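PDB 4XG1: diaminopimelate decarboxylase from Psychromonas ingrahamii, which probably decarboxylates meso-diaminopimelate to L-lysine with the help of pyridoxal 5'-phosphate, the last step of lysine biosynthesis by the diaminopimelate route. Local coordinates for residues Arg40-Phe45 against His54-Ala59; Gly202-Glu207 against Pro275-Met280. One frame throughout, in Å; residues are numbered along the deposited sequence.

Contact 1: Arg40-Phe45 against His54-Ala59; sequences RHWQAF and HLICYA
The indole of Trp-42 and the phenyl ring of Phe-45 are both met obliquely by Ile-56. This is helix-on-strand packing of the TIM-barrel domain: helix 35-49 rests against strand 54-59, a barrel strand whose parallel neighbours are 78-81 and 270-273. Ile-56 points at the helix, whereas Leu-55 and Cys-57 start away from it, as the alternation of a strand requires. The two branches of Ile-56 divide the work. Its CG2 methyl, anti to the backbone N, comes within 3.4 Å of Trp-42 NE1 and 4.0 Å of Trp-42 CD1, and its CB lies 4.2 Å from Trp-42 CZ2, so the contact runs from the pyrrole atoms CD1 and NE1 across to CZ2 of the six-membered ring. Trp-42 brings its ring there because CG is anti to its own backbone N (chi1 -175°), which sends the indole from the flank of the helix to the strand. Trp-42 also touches Met-72, Met-75 and Ile-279. Phe-45 begins toward the strand, but its ring leads away to Pro-253, Met-257 and Ala-278, leaving mainly CB for Ile-56. No hydrogen bond crosses between 40-45 and 54-59; most of the 208 Å² buried comes from the packing of Trp-42, Phe-45 and Ile-56, all three buried. Close by, His-54 NE2 is hydrogen-bonded to Asp-46 OD1, a polar tie between helix and strand. The second branch of Ile-56 ends in CD1, which sits 3.3 Å from Phe-45 CB and 3.4 Å from Phe-45 C, touching the helix backbone itself.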
loop_
_atom_site.group_PDB
_atom_site.type_symbol
_atom_site.label_atom_id
_atom_site.label_comp_id
_atom_site.label_asym_id
_atom_site.label_seq_id
_atom_site.Cartn_x
_atom_site.Cartn_y
_atom_site.Cartn_z
ATOM N N ARG B 40 0.581 14.961 24.044
ATOM C CA ARG B 40 0.209 16.352 23.961
ATOM C C ARG B 40 -0.937 16.523 22.989
ATOM O O ARG B 40 -1.914 17.215 23.301
ATOM C CB ARG B 40 1.375 17.188 23.525
ATOM C CG ARG B 40 1.161 18.658 23.698
ATOM C CD ARG B 40 2.427 19.375 23.289
ATOM N NE ARG B 40 2.487 19.559 21.847
ATOM C CZ ARG B 40 3.577 19.909 21.153
ATOM N NH1 ARG B 40 4.760 20.082 21.757
ATOM N NH2 ARG B 40 3.478 20.087 19.831
ATOM N N HIS B 41 -0.833 15.883 21.821
ATOM C CA HIS B 41 -1.838 16.067 20.769
ATOM C C HIS B 41 -3.181 15.465 21.139
ATOM O O HIS B 41 -4.207 16.040 20.825
ATOM C CB HIS B 41 -1.353 15.545 19.424
ATOM C CG HIS B 41 -0.395 16.463 18.729
ATOM N ND1 HIS B 41 0.315 16.077 17.620
ATOM C CD2 HIS B 41 -0.007 17.737 18.995
ATOM C CE1 HIS B 41 1.077 17.082 17.210
ATOM N NE2 HIS B 41 0.913 18.098 18.039
ATOM N N TRP B 42 -3.189 14.350 21.853
ATOM C CA TRP B 42 -4.450 13.763 22.284
ATOM C C TRP B 42 -5.089 14.655 23.345
ATOM O O TRP B 42 -6.288 14.858 23.354
ATOM C CB TRP B 42 -4.243 12.369 22.855
ATOM C CG TRP B 42 -5.528 11.682 23.205
ATOM C CD1 TRP B 42 -6.258 10.853 22.414
ATOM C CD2 TRP B 42 -6.232 11.759 24.451
ATOM N NE1 TRP B 42 -7.372 10.386 23.092
ATOM C CE2 TRP B 42 -7.369 10.942 24.343
ATOM C CE3 TRP B 42 -6.000 12.446 25.655
ATOM C CZ2 TRP B 42 -8.255 10.792 25.375
ATOM C CZ3 TRP B 42 -6.883 12.294 26.679
ATOM C CH2 TRP B 42 -7.985 11.469 26.547
ATOM N N GLN B 43 -4.269 15.148 24.274
ATOM C CA GLN B 43 -4.736 16.016 25.366
ATOM C C GLN B 43 -5.269 17.350 24.861
ATOM O O GLN B 43 -6.321 17.782 25.305
ATOM C CB GLN B 43 -3.629 16.241 26.400
ATOM C CG GLN B 43 -3.761 15.272 27.560
ATOM C CD GLN B 43 -2.433 14.838 28.117
ATOM O OE1 GLN B 43 -1.374 15.394 27.756
ATOM N NE2 GLN B 43 -2.475 13.893 29.054
ATOM N N ALA B 44 -4.555 17.971 23.924
ATOM C CA ALA B 44 -5.041 19.185 23.272
ATOM C C ALA B 44 -6.487 19.025 22.869
ATOM O O ALA B 44 -7.280 19.915 23.149
ATOM C CB ALA B 44 -4.208 19.528 22.070
ATOM N N PHE B 45 -6.852 17.868 22.325
ATOM C CA PHE B 45 -8.242 17.592 21.996
ATOM C C PHE B 45 -9.136 17.373 23.222
ATOM O O PHE B 45 -10.267 17.852 23.292
ATOM C CB PHE B 45 -8.361 16.304 21.150
ATOM C CG PHE B 45 -8.294 16.515 19.651
ATOM C CD1 PHE B 45 -9.395 16.943 18.978
ATOM C CD2 PHE B 45 -7.130 16.252 18.934
ATOM C CE1 PHE B 45 -9.360 17.150 17.617
ATOM C CE2 PHE B 45 -7.074 16.466 17.574
ATOM C CZ PHE B 45 -8.212 16.917 16.912
ATOM N N HIS B 54 -17.976 14.233 26.519
ATOM C CA HIS B 54 -17.312 13.838 25.294
ATOM C C HIS B 54 -16.548 12.543 25.404
ATOM O O HIS B 54 -16.199 12.081 26.496
ATOM C CB HIS B 54 -16.343 14.913 24.893
ATOM C CG HIS B 54 -15.151 15.004 25.782
ATOM N ND1 HIS B 54 -15.220 15.465 27.072
ATOM C CD2 HIS B 54 -13.852 14.701 25.561
ATOM C CE1 HIS B 54 -14.015 15.434 27.613
ATOM N NE2 HIS B 54 -13.163 14.990 26.708
ATOM N N LEU B 55 -16.308 11.940 24.242
ATOM C CA LEU B 55 -15.308 10.897 24.122
ATOM C C LEU B 55 -14.404 11.136 22.917
ATOM O O LEU B 55 -14.861 11.475 21.832
ATOM C CB LEU B 55 -15.965 9.529 24.037
ATOM C CG LEU B 55 -14.992 8.364 23.984
ATOM C CD1 LEU B 55 -14.102 8.338 25.209
ATOM C CD2 LEU B 55 -15.751 7.068 23.858
ATOM N N ILE B 56 -13.114 10.958 23.134
ATOM C CA ILE B 56 -12.171 10.976 22.040
ATOM C C ILE B 56 -11.802 9.582 21.616
ATOM O O ILE B 56 -11.129 8.842 22.335
ATOM C CB ILE B 56 -10.984 11.816 22.398
ATOM C CG1 ILE B 56 -11.548 13.195 22.658
ATOM C CG2 ILE B 56 -9.951 11.762 21.288
ATOM C CD1 ILE B 56 -10.531 14.290 22.642
ATOM N N CYS B 57 -12.338 9.217 20.456
ATOM C CA CYS B 57 -12.146 7.914 19.843
ATOM C C CYS B 57 -11.043 7.974 18.768
ATOM O O CYS B 57 -11.322 8.169 17.614
ATOM C CB CYS B 57 -13.427 7.470 19.204
ATOM S SG CYS B 57 -14.639 7.081 20.431
ATOM N N TYR B 58 -9.796 7.828 19.182
ATOM C CA TYR B 58 -8.681 7.847 18.255
ATOM C C TYR B 58 -8.928 6.948 17.084
ATOM O O TYR B 58 -9.411 5.807 17.237
ATOM C CB TYR B 58 -7.404 7.438 18.950
ATOM C CG TYR B 58 -6.283 7.204 17.989
ATOM C CD1 TYR B 58 -5.777 8.226 17.214
ATOM C CD2 TYR B 58 -5.698 5.948 17.887
ATOM C CE1 TYR B 58 -4.696 8.009 16.357
ATOM C CE2 TYR B 58 -4.642 5.719 17.022
ATOM C CZ TYR B 58 -4.149 6.748 16.263
ATOM O OH TYR B 58 -3.121 6.481 15.448
ATOM N N ALA B 59 -8.609 7.456 15.904
ATOM C CA ALA B 59 -8.821 6.702 14.667
ATOM C C ALA B 59 -7.616 5.765 14.404
ATOM O O ALA B 59 -6.566 6.173 13.930
ATOM C CB ALA B 59 -9.013 7.658 13.514
#

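Contact 2: Gly202-Glu207 against Pro275-Met280. With LLP ((2S)-2-amino-6-[[3-hydroxy-2-methyl-5-(phosphonooxymethyl)pyridin-4-yl]methylideneamino]hexanoic acid), chain T; TME (propane), chain Q.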
loop_
_atom_site.group_PDB
_atom_site.type_symbol
_atom_site.label_atom_id
_atom_site.label_comp_id
_atom_site.label_asym_id
_atom_site.label_seq_id
_atom_site.Cartn_x
_atom_site.Cartn_y
_atom_site.Cartn_z
ATOM N N GLY B 202 -14.539 14.467 5.627
ATOM C CA GLY B 202 -13.378 14.326 4.806
ATOM C C GLY B 202 -12.143 14.292 5.663
ATOM O O GLY B 202 -12.226 14.172 6.873
ATOM N N SER B 203 -10.980 14.448 5.028
ATOM C CA SER B 203 -9.709 14.417 5.749
ATOM C C SER B 203 -8.804 15.513 5.267
ATOM O O SER B 203 -8.997 16.056 4.184
ATOM C CB SER B 203 -9.044 13.051 5.588
ATOM O OG SER B 203 -8.020 12.873 6.542
ATOM N N GLN B 204 -7.831 15.844 6.098
ATOM C CA GLN B 204 -6.938 16.993 5.837
ATOM C C GLN B 204 -7.735 18.263 5.499
ATOM O O GLN B 204 -7.448 18.941 4.518
ATOM C CB GLN B 204 -5.922 16.615 4.728
ATOM C CG GLN B 204 -4.800 17.596 4.438
ATOM C CD GLN B 204 -4.050 18.046 5.699
ATOM O OE1 GLN B 204 -4.112 17.394 6.743
ATOM N NE2 GLN B 204 -3.293 19.136 5.579
ATOM N N LEU B 205 -8.764 18.558 6.297
ATOM C CA LEU B 205 -9.506 19.791 6.126
ATOM C C LEU B 205 -8.807 20.902 6.913
ATOM O O LEU B 205 -8.398 20.691 8.046
ATOM C CB LEU B 205 -10.957 19.632 6.578
ATOM C CG LEU B 205 -11.711 18.505 5.874
ATOM C CD1 LEU B 205 -13.162 18.486 6.270
ATOM C CD2 LEU B 205 -11.589 18.611 4.350
ATOM N N THR B 206 -8.647 22.062 6.284
ATOM C CA THR B 206 -7.850 23.176 6.851
ATOM C C THR B 206 -8.673 24.391 7.302
ATOM O O THR B 206 -8.107 25.440 7.566
ATOM C CB THR B 206 -6.774 23.635 5.848
ATOM O OG1 THR B 206 -7.397 23.992 4.621
ATOM C CG2 THR B 206 -5.726 22.499 5.568
ATOM N N GLU B 207 -9.991 24.229 7.383
ATOM C CA GLU B 207 -10.949 25.278 7.778
ATOM C C GLU B 207 -11.903 24.718 8.839
ATOM O O GLU B 207 -12.294 23.542 8.757
ATOM C CB GLU B 207 -11.793 25.697 6.565
ATOM C CG GLU B 207 -10.995 26.298 5.408
ATOM C CD GLU B 207 -11.352 27.759 5.221
ATOM O OE1 GLU B 207 -12.480 28.052 4.709
ATOM O OE2 GLU B 207 -10.510 28.602 5.610
ATOM N N PRO B 275 -10.511 11.833 15.771
ATOM C CA PRO B 275 -9.348 12.300 15.057
ATOM C C PRO B 275 -8.260 11.207 14.849
ATOM O O PRO B 275 -8.020 10.396 15.730
ATOM C CB PRO B 275 -8.813 13.404 15.977
ATOM C CG PRO B 275 -9.196 12.941 17.332
ATOM C CD PRO B 275 -10.546 12.346 17.148
ATOM N N GLY B 276 -7.550 11.279 13.727
ATOM C CA GLY B 276 -6.381 10.426 13.479
ATOM C C GLY B 276 -5.142 11.224 13.154
ATOM O O GLY B 276 -4.239 11.386 13.993
ATOM N N ARG B 277 -5.138 11.781 11.950
ATOM C CA ARG B 277 -4.031 12.610 11.481
ATOM C C ARG B 277 -3.596 13.698 12.470
ATOM O O ARG B 277 -2.418 13.876 12.717
ATOM C CB ARG B 277 -4.408 13.244 10.154
ATOM C CG ARG B 277 -3.283 13.964 9.454
ATOM C CD ARG B 277 -3.731 14.762 8.231
ATOM N NE ARG B 277 -4.739 14.129 7.419
ATOM C CZ ARG B 277 -4.536 13.312 6.390
ATOM N NH1 ARG B 277 -3.340 12.942 5.985
ATOM N NH2 ARG B 277 -5.601 12.813 5.768
ATOM N N ALA B 278 -4.558 14.429 13.028
ATOM C CA ALA B 278 -4.259 15.579 13.878
ATOM C C ALA B 278 -3.510 15.147 15.124
ATOM O O ALA B 278 -2.662 15.879 15.643
ATOM C CB ALA B 278 -5.523 16.285 14.262
ATOM N N ILE B 279 -3.759 13.920 15.558
ATOM C CA ILE B 279 -2.983 13.382 16.670
ATOM C C ILE B 279 -1.622 12.854 16.258
ATOM O O ILE B 279 -0.637 13.120 16.920
ATOM C CB ILE B 279 -3.767 12.317 17.434
ATOM C CG1 ILE B 279 -4.938 12.988 18.132
ATOM C CG2 ILE B 279 -2.875 11.616 18.454
ATOM C CD1 ILE B 279 -5.901 12.011 18.752
ATOM N N MET B 280 -1.535 12.115 15.172
ATOM C CA MET B 280 -0.292 11.345 14.887
ATOM C C MET B 280 0.631 11.901 13.838
ATOM O O MET B 280 1.820 11.594 13.865
ATOM C CB MET B 280 -0.652 9.926 14.485
ATOM C CG MET B 280 -1.241 9.100 15.605
ATOM S SD MET B 280 -0.127 8.833 16.980
ATOM C CE MET B 280 1.415 8.376 16.184
HETATM N N1 LLP T . -13.336 8.505 10.984
HETATM C C2 LLP T . -13.650 7.919 9.823
HETATM C "C2'" LLP T . -15.002 7.270 9.669
HETATM C C3 LLP T . -12.636 7.917 8.751
HETATM O O3 LLP T . -12.916 7.364 7.548
HETATM C C4 LLP T . -11.344 8.571 8.981
HETATM C "C4'" LLP T . -10.266 8.652 7.946
HETATM C C5 LLP T . -11.118 9.184 10.306
HETATM C C6 LLP T . -12.138 9.095 11.243
HETATM C "C5'" LLP T . -9.830 9.866 10.679
HETATM O OP4 LLP T . -9.537 10.939 9.875
HETATM P P LLP T . -8.269 11.892 10.100
HETATM O OP1 LLP T . -7.112 10.922 10.290
HETATM O OP2 LLP T . -8.213 12.873 8.905
HETATM O OP3 LLP T . -8.589 12.835 11.275
HETATM N N LLP T . -4.675 7.505 3.631
HETATM C CA LLP T . -5.074 8.971 3.621
HETATM C CB LLP T . -5.940 9.315 4.828
HETATM C CG LLP T . -7.441 9.297 4.605
HETATM C CD LLP T . -8.175 8.524 5.678
HETATM C CE LLP T . -9.695 8.721 5.530
HETATM N NZ LLP T . -10.573 8.208 6.601
HETATM C C LLP T . -3.824 9.812 3.729
HETATM O O LLP T . -2.728 9.307 3.904
HETATM O OXT LLP T . -3.848 11.029 3.665
HETATM C C1 TME Q . -13.270 29.119 8.059
HETATM C C2 TME Q . -12.898 28.670 9.473
HETATM C C3 TME Q . -11.381 28.466 9.711
HETATM O O HOH W 1 -7.125 15.079 8.511
#
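Ser-203 and Arg-277 meet at the phosphate and carboxylate end of the active site, built from loops that follow strands 192-198 and 270-273 of the TIM barrel, and both reach the bound LLP, a lysine joined through NZ to pyridoxal phosphate. Arg-277 NH2 donates to Ser-203 OG over 2.5 Å, with an N-H...O angle of 159°; the oxygen lies close to the guanidinium plane. Ser-203 OG also gives a hydrogen bond to phosphate oxygen OP2. Both bonds of this hydroxyl are modelled shorter than usual, so their exact lengths are doubtful. At the guanidinium edge, Arg-277 NH1 and NH2 both donate to carboxylate oxygen OXT, the NH1 bond being 3.0 Å. The phosphate is held by backbone as well: Arg-277 N donates to LLP OP1 over 2.7 Å. Gly-276 N donates to LLP OP3 over 3.1 Å. Gly-276 is the N-cap of helix 277-280, so the anion sits at a helix N-terminus, and its lack of a side chain leaves OP1 room beside its CA. Further out, a water accepts from Arg-277 NE (2.8 Å) and Gln-204 N and donates to OP2. Gln-204 CB lies 3.6 Å above one face of the guanidinium, off toward its rim, while Gln-204 OE1 approaches Arg-277 CD at 3.0 Å. The amide NE2 is bonded to Val-243 O, which helps to position that side chain. Arg-277 is extended until chi3 (-39°), where it bends toward the carboxylate; Tyr-245 OH is a further partner of NH1. Arg-313, Tyr-317 and Glu-349 of the second subunit also bond the LLP. One arginine thus links phosphate with the lysine carboxylate, consistent with its predicted substrate-binding role; its positive charge probably helps to offset both anions.

Both segments of contact 1 precede those of contact 2 in the sequence, and the centres of the two contacts are about 12 Å apart within the same TIM-barrel domain. Contact 1 joins helix 35-49 to strand 54-59; contact 2 brings the loop after strand 192-198 to the segment following strand 270-273, the parallel neighbour of 54-59. They touch directly. Ala-59 N lies 3.0 Å from Pro-275 O, and His-41 ND1 lies 3.2 Å from Ile-279 O, both probable hydrogen bonds, and Tyr-58 packs on Met-280. Both segments of contact 1 therefore touch helix 277-280, so the apolar packing of helix 35-49 adjoins the backbone turn that holds the cofactor phosphate.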